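Local coordinates for protein PfkB family carbohydrate kinase (Listeria grayi DSM 20601, PDB 4GM6) that probably phosphorylates a sugar or sugar-derived substrate as a carbohydrate kinase of the PfkB family, at residues C[217-220]-C[221-225]; C[201-204]-C[205-208]; C[293-296]-C[297-301]; C[168-171]-C[172-176]; C[62-65]-C[66-70]. One frame throughout, in Å; residues are numbered along the deposited sequence.

Contact 1: C[217-220]-C[221-225]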
loop_
_atom_site.group_PDB
_atom_site.type_symbol
_atom_site.label_atom_id
_atom_site.label_comp_id
_atom_site.label_asym_id
_atom_site.label_seq_id
_atom_site.Cartn_x
_atom_site.Cartn_y
_atom_site.Cartn_z
ATOM N N ALA C 217 -13.960 23.850 29.330
ATOM C CA ALA C 217 -13.281 23.416 30.545
ATOM C C ALA C 217 -14.002 22.235 31.172
ATOM O O ALA C 217 -15.236 22.221 31.247
ATOM C CB ALA C 217 -13.156 24.569 31.541
ATOM N N GLY C 218 -13.223 21.236 31.587
ATOM C CA GLY C 218 -13.758 20.064 32.273
ATOM C C GLY C 218 -13.490 20.131 33.767
ATOM O O GLY C 218 -12.951 21.122 34.269
ATOM N N GLN C 219 -13.845 19.073 34.487
ATOM C CA GLN C 219 -13.628 19.061 35.925
ATOM C C GLN C 219 -12.142 19.042 36.283
ATOM O O GLN C 219 -11.752 19.556 37.329
ATOM C CB GLN C 219 -14.346 17.891 36.597
ATOM C CG GLN C 219 -14.483 18.088 38.101
ATOM C CD GLN C 219 -14.721 16.793 38.853
ATOM O OE1 GLN C 219 -15.139 16.802 40.017
ATOM N NE2 GLN C 219 -14.448 15.670 38.196
ATOM N N MET C 220 -11.316 18.446 35.423
ATOM C CA MET C 220 -9.870 18.446 35.651
ATOM C C MET C 220 -9.390 19.888 35.710
ATOM O O MET C 220 -8.646 20.283 36.613
ATOM C CB MET C 220 -9.132 17.701 34.541
ATOM C CG MET C 220 -9.853 16.464 34.029
ATOM S SD MET C 220 -11.283 16.838 32.986
ATOM C CE MET C 220 -10.522 16.941 31.359
ATOM N N ASP C 221 -9.828 20.672 34.730
ATOM C CA ASP C 221 -9.535 22.093 34.688
ATOM C C ASP C 221 -10.036 22.773 35.961
ATOM O O ASP C 221 -9.292 23.505 36.630
ATOM C CB ASP C 221 -10.193 22.712 33.450
ATOM C CG ASP C 221 -9.706 22.083 32.154
ATOM O OD1 ASP C 221 -8.474 22.085 31.933
ATOM O OD2 ASP C 221 -10.543 21.594 31.353
ATOM N N ALA C 222 -11.293 22.513 36.308
ATOM C CA ALA C 222 -11.908 23.139 37.483
ATOM C C ALA C 222 -11.052 23.011 38.750
ATOM O O ALA C 222 -10.911 23.969 39.527
ATOM C CB ALA C 222 -13.297 22.561 37.716
ATOM N N VAL C 223 -10.487 21.820 38.960
ATOM C CA VAL C 223 -9.689 21.565 40.158
ATOM C C VAL C 223 -8.286 22.162 40.038
ATOM O O VAL C 223 -7.794 22.818 40.957
ATOM C CB VAL C 223 -9.573 20.051 40.440
ATOM C CG1 VAL C 223 -8.881 19.815 41.775
ATOM C CG2 VAL C 223 -10.948 19.395 40.428
ATOM N N ALA C 224 -7.649 21.934 38.889
ATOM C CA ALA C 224 -6.275 22.378 38.672
ATOM C C ALA C 224 -6.173 23.896 38.528
ATOM O O ALA C 224 -5.270 24.520 39.099
ATOM C CB ALA C 224 -5.674 21.681 37.450
ATOM N N PHE C 225 -7.102 24.491 37.783
ATOM C CA PHE C 225 -6.959 25.897 37.403
ATOM C C PHE C 225 -7.963 26.878 38.022
ATOM O O PHE C 225 -7.661 28.061 38.141
ATOM C CB PHE C 225 -6.938 26.043 35.880
ATOM C CG PHE C 225 -6.029 25.064 35.193
ATOM C CD1 PHE C 225 -4.685 24.998 35.527
ATOM C CD2 PHE C 225 -6.514 24.217 34.212
ATOM C CE1 PHE C 225 -3.844 24.099 34.900
ATOM C CE2 PHE C 225 -5.680 23.314 33.581
ATOM C CZ PHE C 225 -4.342 23.255 33.925
#
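Gly218 and Asp221 meet at the start of helix 219-225, where Gly218 holds the N-cap position. The tight part of this helix start is the turn round the Asp221 carboxylate. Gly218 N donates to Asp221 OD2 over 2.7 Å, and an N-H...O angle of 170° makes the bond nearly straight. OD2 receives it on its anti lone pair, the one directed away from OD1. The carboxylate is swung back over the first turn because Asp221 CG stands beside its own backbone N, opposite the carbonyl carbon (chi1 -59°). A negative group at this end of a helix would probably be favoured by the helix dipole. Ala217 adds to the packed side, its CB 4.0 Å from Asp221 CB, with Met239 of helix 235-242 against it. Behind the cap, Ala222 N reaches Gly218 O at 3.0 Å and Ala224 N reaches Met220 O at 3.0 Å. The looser side carries Gln219 and the exposed Met220. Gln219 runs outward and brushes the next turn through its CG, 4.4 Å from Val223 CG2. Further on, Ala224 CB lies over the centre of the Phe225 ring, 3.8 Å above its plane, while Asp221 OD1 sits at the ring edge.

Contact 2: C[201-204]-C[205-208]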
loop_
_atom_site.group_PDB
_atom_site.type_symbol
_atom_site.label_atom_id
_atom_site.label_comp_id
_atom_site.label_asym_id
_atom_site.label_seq_id
_atom_site.Cartn_x
_atom_site.Cartn_y
_atom_site.Cartn_z
ATOM N N ALA C 201 1.110 27.254 34.102
ATOM C CA ALA C 201 -0.085 27.241 33.304
ATOM C C ALA C 201 -1.195 27.920 34.070
ATOM O O ALA C 201 -1.877 28.795 33.561
ATOM C CB ALA C 201 -0.462 25.830 33.020
ATOM N N LYS C 202 -1.319 27.527 35.324
ATOM C CA LYS C 202 -2.310 28.109 36.235
ATOM C C LYS C 202 -2.275 29.635 36.223
ATOM O O LYS C 202 -3.330 30.292 36.211
ATOM C CB LYS C 202 -2.100 27.590 37.665
ATOM C CG LYS C 202 -3.190 27.992 38.653
ATOM C CD LYS C 202 -2.882 27.472 40.054
ATOM C CE LYS C 202 -4.095 27.571 40.964
ATOM N NZ LYS C 202 -4.593 28.971 41.064
ATOM N N ARG C 203 -1.057 30.189 36.231
ATOM C CA ARG C 203 -0.865 31.637 36.297
ATOM C C ARG C 203 -1.233 32.307 34.969
ATOM O O ARG C 203 -1.832 33.382 34.956
ATOM C CB ARG C 203 0.583 31.967 36.699
ATOM C CG ARG C 203 0.744 33.234 37.524
ATOM C CD ARG C 203 2.087 33.268 38.246
ATOM N NE ARG C 203 3.210 33.045 37.338
ATOM C CZ ARG C 203 3.861 31.889 37.217
ATOM N NH1 ARG C 203 4.867 31.777 36.359
ATOM N NH2 ARG C 203 3.509 30.844 37.957
ATOM N N ALA C 204 -0.866 31.669 33.861
ATOM C CA ALA C 204 -1.291 32.118 32.536
ATOM C C ALA C 204 -2.814 32.107 32.426
ATOM O O ALA C 204 -3.436 33.101 31.998
ATOM C CB ALA C 204 -0.690 31.226 31.455
ATOM N N TYR C 205 -3.409 30.961 32.796
ATOM C CA TYR C 205 -4.865 30.844 32.763
ATOM C C TYR C 205 -5.540 31.968 33.572
ATOM O O TYR C 205 -6.588 32.494 33.177
ATOM C CB TYR C 205 -5.314 29.457 33.256
ATOM C CG TYR C 205 -5.018 28.316 32.299
ATOM C CD1 TYR C 205 -5.296 28.432 30.942
ATOM C CD2 TYR C 205 -4.488 27.109 32.754
ATOM C CE1 TYR C 205 -5.035 27.396 30.063
ATOM C CE2 TYR C 205 -4.227 26.063 31.875
ATOM C CZ TYR C 205 -4.501 26.215 30.531
ATOM O OH TYR C 205 -4.258 25.180 29.641
ATOM N N GLN C 206 -4.940 32.353 34.695
ATOM C CA GLN C 206 -5.542 33.398 35.524
ATOM C C GLN C 206 -5.603 34.750 34.812
ATOM O O GLN C 206 -6.454 35.598 35.169
ATOM C CB GLN C 206 -4.836 33.519 36.876
ATOM C CG GLN C 206 -5.114 32.335 37.794
ATOM C CD GLN C 206 -4.455 32.491 39.151
ATOM O OE1 GLN C 206 -3.304 32.920 39.247
ATOM N NE2 GLN C 206 -5.184 32.141 40.212
ATOM N N GLN C 207 -4.728 34.932 33.776
ATOM C CA GLN C 207 -4.773 36.148 32.981
ATOM C C GLN C 207 -5.862 36.074 31.903
ATOM O O GLN C 207 -6.516 37.063 31.610
ATOM C CB GLN C 207 -3.417 36.421 32.294
ATOM C CG GLN C 207 -2.223 36.418 33.258
ATOM C CD GLN C 207 -0.911 36.580 32.521
ATOM O OE1 GLN C 207 -0.796 37.402 31.611
ATOM N NE2 GLN C 207 0.084 35.791 32.907
ATOM N N LEU C 208 -6.051 34.897 31.311
ATOM C CA LEU C 208 -7.019 34.705 30.206
ATOM C C LEU C 208 -8.463 34.647 30.658
ATOM O O LEU C 208 -9.285 35.361 30.122
ATOM C CB LEU C 208 -6.722 33.434 29.403
ATOM C CG LEU C 208 -5.476 33.518 28.586
ATOM C CD1 LEU C 208 -5.780 34.145 27.232
ATOM C CD2 LEU C 208 -4.314 34.281 29.308
#
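Ala204, Tyr205 and Gln206 carry most of this turn-to-turn contact within helix 198-208. Ala204 contributes chiefly its carbonyl, which is gripped twice: Leu208 N approaches O in the carbonyl plane at 3.2 Å, whereas Gln207 N, at 2.9 Å, comes from above that plane, 57° out of it. The methyl of Leu208 CD2 closes on the same oxygen. Tyr205 leans back over the preceding turn. Its N bonds to Ala201 O at 2.8 Å with an N-H...O angle of 178°, and with CG held beside the backbone N (chi1 -72°) the ring is brought past that oxygen, so that CE2 comes 3.9 Å from Ala201 CB. The phenol end is fixed outside the turn, where OH is hydrogen-bonded to Met189 O. Gln206 N donates to Lys202 O at 3.0 Å, and its CG lies against the same oxygen at 3.1 Å. Lys202 passes obliquely beside the Gln206 side chain, and its NZ makes a salt bridge with Glu227. The helix is the connection of a beta-alpha-beta unit between strands 184-188 and 214-216; Tyr205 and Leu208 rest on Phe187 of the first strand, and Leu208 also packs on Leu168, Val172 and Ile175 of helix 165-180.

Contact 3: C[293-296]-C[297-301]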
loop_
_atom_site.group_PDB
_atom_site.type_symbol
_atom_site.label_atom_id
_atom_site.label_comp_id
_atom_site.label_asym_id
_atom_site.label_seq_id
_atom_site.Cartn_x
_atom_site.Cartn_y
_atom_site.Cartn_z
ATOM N N ASP C 293 -11.843 19.134 19.007
ATOM C CA ASP C 293 -11.938 20.277 18.110
ATOM C C ASP C 293 -13.229 20.233 17.317
ATOM O O ASP C 293 -13.762 21.271 16.929
ATOM C CB ASP C 293 -10.733 20.337 17.161
ATOM C CG ASP C 293 -9.417 20.390 17.913
ATOM O OD1 ASP C 293 -9.385 20.989 19.012
ATOM O OD2 ASP C 293 -8.421 19.817 17.433
ATOM N N ALA C 294 -13.722 19.028 17.058
ATOM C CA ALA C 294 -14.966 18.878 16.331
ATOM C C ALA C 294 -16.099 19.291 17.258
ATOM O O ALA C 294 -17.048 19.949 16.838
ATOM C CB ALA C 294 -15.145 17.440 15.849
ATOM N N TYR C 295 -15.998 18.895 18.524
ATOM C CA TYR C 295 -16.974 19.305 19.526
ATOM C C TYR C 295 -16.946 20.819 19.655
ATOM O O TYR C 295 -17.980 21.477 19.592
ATOM C CB TYR C 295 -16.671 18.670 20.882
ATOM C CG TYR C 295 -17.746 18.922 21.931
ATOM C CD1 TYR C 295 -18.985 18.286 21.852
ATOM C CD2 TYR C 295 -17.521 19.783 23.008
ATOM C CE1 TYR C 295 -19.972 18.513 22.803
ATOM C CE2 TYR C 295 -18.508 20.013 23.965
ATOM C CZ TYR C 295 -19.731 19.375 23.861
ATOM O OH TYR C 295 -20.715 19.578 24.822
ATOM N N THR C 296 -15.756 21.374 19.818
ATOM C CA THR C 296 -15.647 22.829 20.009
ATOM C C THR C 296 -16.287 23.576 18.844
ATOM O O THR C 296 -17.042 24.524 19.046
ATOM C CB THR C 296 -14.176 23.288 20.185
ATOM O OG1 THR C 296 -13.680 22.799 21.439
ATOM C CG2 THR C 296 -14.068 24.835 20.164
ATOM N N ALA C 297 -15.974 23.154 17.624
ATOM C CA ALA C 297 -16.496 23.839 16.443
ATOM C C ALA C 297 -18.008 23.687 16.357
ATOM O O ALA C 297 -18.723 24.618 15.962
ATOM C CB ALA C 297 -15.840 23.309 15.177
ATOM N N ALA C 298 -18.505 22.516 16.736
ATOM C CA ALA C 298 -19.950 22.275 16.650
ATOM C C ALA C 298 -20.691 23.143 17.667
ATOM O O ALA C 298 -21.754 23.689 17.374
ATOM C CB ALA C 298 -20.269 20.807 16.866
ATOM N N VAL C 299 -20.121 23.275 18.861
ATOM C CA VAL C 299 -20.759 24.069 19.895
ATOM C C VAL C 299 -20.820 25.512 19.435
ATOM O O VAL C 299 -21.865 26.151 19.543
ATOM C CB VAL C 299 -20.026 23.999 21.246
ATOM C CG1 VAL C 299 -20.538 25.111 22.175
ATOM C CG2 VAL C 299 -20.212 22.629 21.879
ATOM N N LEU C 300 -19.701 26.016 18.922
ATOM C CA LEU C 300 -19.645 27.395 18.437
ATOM C C LEU C 300 -20.682 27.579 17.325
ATOM O O LEU C 300 -21.395 28.567 17.295
ATOM C CB LEU C 300 -18.222 27.786 17.974
ATOM C CG LEU C 300 -17.144 28.000 19.061
ATOM C CD1 LEU C 300 -15.736 28.180 18.490
ATOM C CD2 LEU C 300 -17.465 29.173 19.987
ATOM N N HIS C 301 -20.792 26.610 16.426
ATOM C CA HIS C 301 -21.804 26.706 15.370
ATOM C C HIS C 301 -23.187 26.931 15.974
ATOM O O HIS C 301 -23.943 27.780 15.511
ATOM C CB HIS C 301 -21.789 25.461 14.461
ATOM C CG HIS C 301 -22.903 25.429 13.454
ATOM N ND1 HIS C 301 -23.017 26.355 12.439
ATOM C CD2 HIS C 301 -23.948 24.579 13.305
ATOM C CE1 HIS C 301 -24.083 26.077 11.708
ATOM N NE2 HIS C 301 -24.666 25.003 12.211
#
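Tyr295 and Val299, one turn apart in helix 291-304, meet methyl to ring face. Val299 CG2 stands over the Tyr295 ring, 3.9 Å from its centroid and 18° off the ring normal, which satisfies the geometry of a CH-pi contact. The methyl is displaced from the centre toward the CE2 and CZ side of the rim, with CE2 at 3.8 Å. The two first torsions make this possible: the Tyr295 ring leaves trans to its backbone N (chi1 -173°), and Val299 turns CG2 back along the helix, opposite its own carbonyl carbon, toward the earlier turn. The main chain follows the same pairing, since Val299 N bonds to Tyr295 O at 2.9 Å.

Thr296 and Leu300 form the second pair, and here the side chains run side by side in one direction. Thr296 CG2 meets Leu300 CD1 at 4.1 Å, while the other branch of Thr296, OG1, is hydrogen-bonded to Gly292 O, one turn back. Ala297 CB lies 3.4 Å from Asp293 O. Asp293 itself ends a glycine-rich run at the helix start, consistent with the GXGD signature of the PfkB family.

All the touching residues are buried, which fits a helix enclosed on several sides. Tyr295 OH is held by His267 O of strand 261-270, and the ring packs on Tyr250 and Thr252 of strand 248-256. Ala316 of helix 309-323 covers Ala298 and Val299, Thr296 and Leu300 rest on His155 of strand 153-157, and helix 58-68 lies along Asp293 and Ala297.

Contact 4: C[168-171]-C[172-176]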
loop_
_atom_site.group_PDB
_atom_site.type_symbol
_atom_site.label_atom_id
_atom_site.label_comp_id
_atom_site.label_asym_id
_atom_site.label_seq_id
_atom_site.Cartn_x
_atom_site.Cartn_y
_atom_site.Cartn_z
ATOM N N LEU C 168 1.674 34.315 24.631
ATOM C CA LEU C 168 0.797 34.601 25.758
ATOM C C LEU C 168 0.342 36.053 25.694
ATOM O O LEU C 168 -0.861 36.334 25.729
ATOM C CB LEU C 168 1.498 34.326 27.103
ATOM C CG LEU C 168 0.757 34.796 28.373
ATOM C CD1 LEU C 168 -0.655 34.202 28.487
ATOM C CD2 LEU C 168 1.586 34.460 29.605
ATOM N N GLU C 169 1.303 36.973 25.585
ATOM C CA GLU C 169 0.987 38.411 25.623
ATOM C C GLU C 169 0.377 38.896 24.313
ATOM O O GLU C 169 -0.331 39.901 24.288
ATOM C CB GLU C 169 2.223 39.255 25.937
ATOM C CG GLU C 169 3.030 38.800 27.139
ATOM C CD GLU C 169 4.132 39.792 27.473
ATOM O OE1 GLU C 169 4.788 40.309 26.535
ATOM O OE2 GLU C 169 4.336 40.063 28.674
ATOM N N MET C 170 0.674 38.194 23.223
ATOM C CA MET C 170 0.054 38.516 21.947
ATOM C C MET C 170 -1.439 38.152 21.950
ATOM O O MET C 170 -2.283 38.942 21.507
ATOM C CB MET C 170 0.784 37.796 20.810
ATOM C CG MET C 170 0.260 38.131 19.429
ATOM S SD MET C 170 0.493 39.874 19.056
ATOM C CE MET C 170 0.039 39.907 17.322
ATOM N N VAL C 171 -1.759 36.952 22.438
ATOM C CA VAL C 171 -3.154 36.537 22.564
ATOM C C VAL C 171 -3.911 37.492 23.493
ATOM O O VAL C 171 -5.037 37.902 23.203
ATOM C CB VAL C 171 -3.279 35.068 23.040
ATOM C CG1 VAL C 171 -4.741 34.669 23.209
ATOM C CG2 VAL C 171 -2.601 34.134 22.053
ATOM N N VAL C 172 -3.284 37.887 24.595
ATOM C CA VAL C 172 -3.924 38.845 25.499
ATOM C C VAL C 172 -4.211 40.180 24.800
ATOM O O VAL C 172 -5.307 40.759 24.982
ATOM C CB VAL C 172 -3.113 39.038 26.802
ATOM C CG1 VAL C 172 -3.655 40.211 27.639
ATOM C CG2 VAL C 172 -3.120 37.738 27.595
ATOM N N LYS C 173 -3.252 40.665 23.991
ATOM C CA LYS C 173 -3.438 41.963 23.321
ATOM C C LYS C 173 -4.572 41.899 22.304
ATOM O O LYS C 173 -5.287 42.860 22.083
ATOM C CB LYS C 173 -2.156 42.440 22.632
ATOM C CG LYS C 173 -1.045 42.898 23.553
ATOM C CD LYS C 173 0.195 43.266 22.745
ATOM C CE LYS C 173 1.444 43.358 23.621
ATOM N NZ LYS C 173 1.419 44.551 24.517
ATOM N N ILE C 174 -4.728 40.746 21.659
ATOM C CA ILE C 174 -5.749 40.582 20.606
ATOM C C ILE C 174 -7.146 40.481 21.187
ATOM O O ILE C 174 -8.055 41.285 20.796
ATOM C CB ILE C 174 -5.489 39.354 19.724
ATOM C CG1 ILE C 174 -4.074 39.427 19.163
ATOM C CG2 ILE C 174 -6.533 39.252 18.609
ATOM C CD1 ILE C 174 -3.753 40.752 18.463
ATOM N N ILE C 175 -7.323 39.527 22.145
ATOM C CA ILE C 175 -8.561 39.446 22.905
ATOM C C ILE C 175 -8.994 40.827 23.437
ATOM O O ILE C 175 -10.168 41.161 23.355
ATOM C CB ILE C 175 -8.426 38.465 24.087
ATOM C CG1 ILE C 175 -8.233 37.038 23.569
ATOM C CG2 ILE C 175 -9.645 38.567 25.008
ATOM C CD1 ILE C 175 -7.613 36.087 24.580
ATOM N N ARG C 176 -8.083 41.612 24.006
ATOM C CA ARG C 176 -8.458 42.946 24.493
ATOM C C ARG C 176 -8.920 43.864 23.380
ATOM O O ARG C 176 -9.933 44.503 23.513
ATOM C CB ARG C 176 -7.338 43.593 25.300
ATOM C CG ARG C 176 -7.204 43.053 26.702
ATOM C CD ARG C 176 -6.109 43.733 27.464
ATOM N NE ARG C 176 -5.762 43.003 28.668
ATOM C CZ ARG C 176 -4.557 43.003 29.204
ATOM N NH1 ARG C 176 -3.589 43.687 28.639
ATOM N NH2 ARG C 176 -4.314 42.311 30.291
#
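Helix 165-180 is amphipathic, and Val171 with Ile175 forms part of its buried stripe. Val171 CG1 and Ile175 CD1 are only 3.5 Å apart, tighter than an ordinary carbon contact, and the two side chains are inclined to each other. Ile175 sends CG1 back beside its backbone N (chi1 -66°) and then extends, which carries CD1 past Val171 O to that methyl. The same pair is also joined along the backbone, Ile175 N bonding to Val171 O.

A second apolar pair stands next to it. Met170 bends at its second torsion, and its terminal CE touches Ile174 CD1 at 4.0 Å; Ile174 CG1 also presses on Met170 O at 3.0 Å. Leu168 and Val172 meet more loosely, CD1 to CG2 at 4.4 Å, although Val172 CG2 lies 3.2 Å from Leu168 O.

The other side of the helix is polar. Lys173 lays its aliphatic chain along Glu169 O, with CG at 3.2 Å, but its NZ remains 5.8 Å from Glu169 OE1, so the opposite charges are near without touching. The extended Arg176 side chain runs past Val172, whose CG1 lies 3.3 Å above the centre of the guanidinium plane.

Toward the sheet, Val171 rests on Val156 and both Ile174 and Ile175 on Leu154, all in strand 153-157, while Met170 packs on Trp142 and Val171 on Ile161. Helix 165-180 lies on the crossover between the adjacent parallel strands 153-157 and 184-188, as in the ribokinase-like alpha/beta fold of the PfkB family.

Contact 5: C[62-65]-C[66-70]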
loop_
_atom_site.group_PDB
_atom_site.type_symbol
_atom_site.label_atom_id
_atom_site.label_comp_id
_atom_site.label_asym_id
_atom_site.label_seq_id
_atom_site.Cartn_x
_atom_site.Cartn_y
_atom_site.Cartn_z
ATOM N N VAL C 62 -10.397 23.716 14.523
ATOM C CA VAL C 62 -11.634 24.400 14.802
ATOM C C VAL C 62 -12.042 25.253 13.605
ATOM O O VAL C 62 -13.216 25.276 13.229
ATOM C CB VAL C 62 -11.573 25.216 16.108
ATOM C CG1 VAL C 62 -12.726 26.212 16.168
ATOM C CG2 VAL C 62 -11.622 24.260 17.292
ATOM N N ALA C 63 -11.075 25.936 12.995
ATOM C CA ALA C 63 -11.360 26.778 11.834
ATOM C C ALA C 63 -11.905 25.962 10.666
ATOM O O ALA C 63 -12.915 26.319 10.076
ATOM C CB ALA C 63 -10.112 27.548 11.408
ATOM N N VAL C 64 -11.224 24.875 10.320
ATOM C CA VAL C 64 -11.690 24.017 9.233
ATOM C C VAL C 64 -13.104 23.493 9.515
ATOM O O VAL C 64 -13.967 23.521 8.644
ATOM C CB VAL C 64 -10.712 22.839 8.978
ATOM C CG1 VAL C 64 -11.350 21.747 8.116
ATOM C CG2 VAL C 64 -9.428 23.349 8.341
ATOM N N ASN C 65 -13.342 23.006 10.729
ATOM C CA ASN C 65 -14.641 22.434 11.049
ATOM C C ASN C 65 -15.755 23.480 10.989
ATOM O O ASN C 65 -16.861 23.178 10.531
ATOM C CB ASN C 65 -14.619 21.720 12.407
ATOM C CG ASN C 65 -13.616 20.587 12.456
ATOM O OD1 ASN C 65 -13.260 20.011 11.427
ATOM N ND2 ASN C 65 -13.167 20.247 13.659
ATOM N N LEU C 66 -15.471 24.708 11.434
ATOM C CA LEU C 66 -16.463 25.788 11.336
ATOM C C LEU C 66 -16.798 26.036 9.876
ATOM O O LEU C 66 -17.964 26.191 9.509
ATOM C CB LEU C 66 -15.974 27.099 11.996
ATOM C CG LEU C 66 -16.181 27.134 13.513
ATOM C CD1 LEU C 66 -15.523 28.341 14.166
ATOM C CD2 LEU C 66 -17.662 27.078 13.858
ATOM N N SER C 67 -15.760 26.075 9.048
ATOM C CA SER C 67 -15.933 26.328 7.629
ATOM C C SER C 67 -16.759 25.220 6.973
ATOM O O SER C 67 -17.498 25.461 6.015
ATOM C CB SER C 67 -14.568 26.426 6.954
ATOM O OG SER C 67 -14.707 26.576 5.554
ATOM N N LYS C 68 -16.625 24.001 7.486
ATOM C CA LYS C 68 -17.415 22.886 6.989
ATOM C C LYS C 68 -18.890 23.184 7.212
ATOM O O LYS C 68 -19.753 22.717 6.467
ATOM C CB LYS C 68 -17.043 21.591 7.710
ATOM C CG LYS C 68 -15.792 20.910 7.180
ATOM C CD LYS C 68 -16.005 20.345 5.781
ATOM C CE LYS C 68 -14.722 19.700 5.254
ATOM N NZ LYS C 68 -13.819 20.652 4.535
ATOM N N LEU C 69 -19.169 23.957 8.253
ATOM C CA LEU C 69 -20.544 24.252 8.644
ATOM C C LEU C 69 -21.043 25.594 8.108
ATOM O O LEU C 69 -22.081 26.093 8.541
ATOM C CB LEU C 69 -20.674 24.220 10.166
ATOM C CG LEU C 69 -20.385 22.854 10.790
ATOM C CD1 LEU C 69 -20.251 22.966 12.297
ATOM C CD2 LEU C 69 -21.483 21.880 10.424
ATOM N N GLY C 70 -20.305 26.180 7.172
ATOM C CA GLY C 70 -20.766 27.397 6.508
ATOM C C GLY C 70 -20.193 28.705 7.025
ATOM O O GLY C 70 -20.483 29.760 6.479
#
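A Schellman motif closes helix 58-68, and Val62 with Leu66 lies on the last full turns before it. These two side chains run side by side in the same direction, Val62 CG1 meeting Leu66 CD1 at 4.0 Å. In Leu66, CG beside the backbone N (chi1 -83°) brings the leucyl branch alongside the previous turn, where CG also lies against Val62 O at 3.5 Å. The backbone pairs remain regular here: Leu66 N to Val62 O is 2.9 Å and Lys68 N to Val64 O is 2.9 Å. Regularity fades at the next step, where Leu69 N to Asn65 O is a weak bond of 3.3 Å at 129°.

The chain then turns out of the helix. Gly70, with positive phi (99°), is the C-prime residue; the 6→1 bond from His71 N to Leu66 O encloses the 5→2 bond from Gly70 N to Ser67 O, 3.1 Å long.

The polar side chains serve partners beyond the helix. Asn65 OD1 accepts from Asn331 N, and its ND2 makes a weak bond to Asp293 O of helix 291-304. His95 receives both Ser67 OG, through its carbonyl, and Lys68 NZ, through ND1. The chemistry thus splits: Ala63 and Leu66 seat the helix on the central sheet at Thr29, Val27 and Thr73, and Val62 and Leu69 pack on Thr296 and His301 of helix 291-304, while the amide, hydroxyl and amine of the final turns tie it to neighbouring segments, leaving the buried Asn65 amide with a partner at each end.

How the contacts relate
From the N terminus the order is contact 5, contact 4, contact 2, contact 1 and contact 3. Contacts 2, 3 and 4 lie within a helix, contact 1 at a helix start and contact 5 at a helix end, so none closes a long loop; all run in series without nesting or crossing. Contacts 4, 2 and 1 tie helices 165-180, 198-208 and 219-225 into a row: Leu208 CD1 meets Ile175 CD1 at 3.8 Å, and Tyr205 CE2 meets Phe225 CZ at 3.5 Å. Contacts 5 and 3 pair helices 58-68 and 291-304, their centres about 9 Å apart, with Asn65 CB and Ala297 CB in contact. The two clusters do not touch; contacts 1 and 5 lie on opposite sides of the chain's centre.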